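Local coordinates for protein beta subunit of photoactivated adenylyl cyclase (Beggiatoa sp. PS, PDB 5MBE) that probably makes cyclic AMP from ATP in response to blue light, sensed by a flavin-binding BLUF domain joined to a class III cyclase domain, at residues Leu151-Ile156 / Leu251-Val256. Numbering follows the deposited sequence.
Sequences LVEKII and LSYGHV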
loop_
_atom_site.group_PDB
_atom_site.type_symbol
_atom_site.label_atom_id
_atom_site.label_comp_id
_atom_site.label_asym_id
_atom_site.label_seq_id
_atom_site.Cartn_x
_atom_site.Cartn_y
_atom_site.Cartn_z
ATOM N N LEU A 151 0.180 5.914 19.998
ATOM C CA LEU A 151 1.432 6.656 20.048
ATOM C C LEU A 151 2.515 5.744 20.610
ATOM O O LEU A 151 2.401 5.257 21.740
ATOM C CB LEU A 151 1.285 7.912 20.903
ATOM C CG LEU A 151 2.542 8.765 21.069
ATOM C CD1 LEU A 151 2.909 9.447 19.759
ATOM C CD2 LEU A 151 2.341 9.786 22.177
ATOM N N VAL A 152 3.559 5.505 19.817
ATOM C CA VAL A 152 4.632 4.598 20.196
ATOM C C VAL A 152 5.972 5.248 19.882
ATOM O O VAL A 152 6.079 6.127 19.023
ATOM C CB VAL A 152 4.519 3.233 19.482
ATOM C CG1 VAL A 152 3.343 2.446 20.029
ATOM C CG2 VAL A 152 4.369 3.431 17.983
ATOM N N GLU A 153 6.996 4.812 20.607
ATOM C CA GLU A 153 8.369 5.218 20.343
ATOM C C GLU A 153 8.970 4.240 19.342
ATOM O O GLU A 153 9.091 3.044 19.635
ATOM C CB GLU A 153 9.188 5.241 21.634
ATOM C CG GLU A 153 8.548 6.037 22.757
ATOM C CD GLU A 153 8.703 5.368 24.111
ATOM O OE1 GLU A 153 9.481 5.876 24.947
ATOM O OE2 GLU A 153 8.048 4.328 24.336
ATOM N N LYS A 154 9.329 4.737 18.162
ATOM C CA LYS A 154 9.859 3.880 17.115
ATOM C C LYS A 154 11.098 4.509 16.499
ATOM O O LYS A 154 11.302 5.724 16.563
ATOM C CB LYS A 154 8.826 3.611 16.012
ATOM C CG LYS A 154 7.581 2.898 16.487
ATOM C CD LYS A 154 6.752 2.409 15.311
ATOM C CE LYS A 154 7.210 1.038 14.849
ATOM N NZ LYS A 154 6.934 0.003 15.881
ATOM N N ILE A 155 11.920 3.658 15.896
ATOM C CA ILE A 155 13.045 4.090 15.080
ATOM C C ILE A 155 12.582 4.106 13.633
ATOM O O ILE A 155 12.105 3.091 13.115
ATOM C CB ILE A 155 14.255 3.166 15.263
ATOM C CG1 ILE A 155 14.782 3.264 16.694
ATOM C CG2 ILE A 155 15.341 3.511 14.254
ATOM C CD1 ILE A 155 15.732 2.160 17.060
ATOM N N ILE A 156 12.707 5.258 12.984
ATOM C CA ILE A 156 12.265 5.436 11.607
ATOM C C ILE A 156 13.451 5.198 10.684
ATOM O O ILE A 156 14.561 5.680 10.946
ATOM C CB ILE A 156 11.662 6.835 11.393
ATOM C CG1 ILE A 156 10.569 7.095 12.430
ATOM C CG2 ILE A 156 11.099 6.966 9.983
ATOM C CD1 ILE A 156 9.461 6.062 12.420
ATOM N N LEU A 251 18.404 7.371 10.122
ATOM C CA LEU A 251 17.603 6.806 11.196
ATOM C C LEU A 251 17.242 7.896 12.194
ATOM O O LEU A 251 18.046 8.792 12.468
ATOM C CB LEU A 251 18.348 5.675 11.916
ATOM C CG LEU A 251 18.763 4.456 11.091
ATOM C CD1 LEU A 251 19.608 3.512 11.931
ATOM C CD2 LEU A 251 17.541 3.741 10.546
ATOM N N SER A 252 16.029 7.818 12.735
ATOM C CA SER A 252 15.583 8.753 13.755
ATOM C C SER A 252 14.782 8.002 14.804
ATOM O O SER A 252 14.191 6.957 14.526
ATOM C CB SER A 252 14.735 9.885 13.162
ATOM O OG SER A 252 13.511 9.386 12.654
ATOM N N TYR A 253 14.772 8.545 16.018
ATOM C CA TYR A 253 14.014 7.986 17.127
ATOM C C TYR A 253 13.132 9.076 17.712
ATOM O O TYR A 253 13.618 10.165 18.033
ATOM C CB TYR A 253 14.943 7.413 18.204
ATOM C CG TYR A 253 14.232 6.930 19.448
ATOM C CD1 TYR A 253 13.549 5.722 19.456
ATOM C CD2 TYR A 253 14.253 7.679 20.618
ATOM C CE1 TYR A 253 12.901 5.274 20.592
ATOM C CE2 TYR A 253 13.608 7.239 21.760
ATOM C CZ TYR A 253 12.935 6.037 21.741
ATOM O OH TYR A 253 12.290 5.593 22.871
ATOM N N GLY A 254 11.844 8.787 17.839
ATOM C CA GLY A 254 10.926 9.758 18.405
ATOM C C GLY A 254 9.546 9.161 18.552
ATOM O O GLY A 254 9.309 7.988 18.243
ATOM N N HIS A 255 8.632 9.995 19.038
ATOM C CA HIS A 255 7.244 9.592 19.213
ATOM C C HIS A 255 6.517 9.706 17.882
ATOM O O HIS A 255 6.529 10.767 17.249
ATOM C CB HIS A 255 6.559 10.456 20.271
ATOM C CG HIS A 255 7.189 10.372 21.624
ATOM N ND1 HIS A 255 6.614 10.927 22.747
ATOM C CD2 HIS A 255 8.346 9.800 22.038
ATOM C CE1 HIS A 255 7.387 10.701 23.793
ATOM N NE2 HIS A 255 8.445 10.020 23.391
ATOM N N VAL A 256 5.891 8.615 17.453
ATOM C CA VAL A 256 5.124 8.602 16.217
ATOM C C VAL A 256 3.763 7.985 16.492
ATOM O O VAL A 256 3.615 7.111 17.352
ATOM C CB VAL A 256 5.844 7.838 15.079
ATOM C CG1 VAL A 256 7.141 8.532 14.713
ATOM C CG2 VAL A 256 6.095 6.388 15.477
#
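Val256 and Ile156 lie on one face of two antiparallel strands in the central sheet of the class III cyclase domain. Of the twelve residues, Val256 loses the most surface to the opposite strand (105 Å²). With CG1 anti to the carbonyl carbon (chi1 -64°), its CG2 falls between the backbone N and the carbonyl carbon and packs across the Lys154 chain, 3.9 Å from Lys154 CG. Its CG1 lies 4.1 Å from CD1 of Ile156, and the two side chains run past each other in opposite directions. Ile156 CB also touches Ser252 OG at 3.4 Å; that hydroxyl is hydrogen-bonded to the backbone O of Ala275. Helix 274-285 covers this end of the face. On the other face, Tyr253 lies alongside Glu153, with ring and carboxylate planes 38° apart. Glu153 CB comes 3.4 Å from Tyr253 OH. CG1 of Ile155 meets the ring edge at CD1, 3.9 Å away. An alanine in place of Tyr253 would probably leave Ile155 CG1 and Glu153 CB without their aromatic neighbour. Backbone bonds run along the whole pairing. Val152 and Val256 exchange two nearly straight bonds. Lys154 N donates to Gly254 O, while the return bond is weak. Ile156 N donates to Ser252 O at 2.7 Å, in the carbonyl plane.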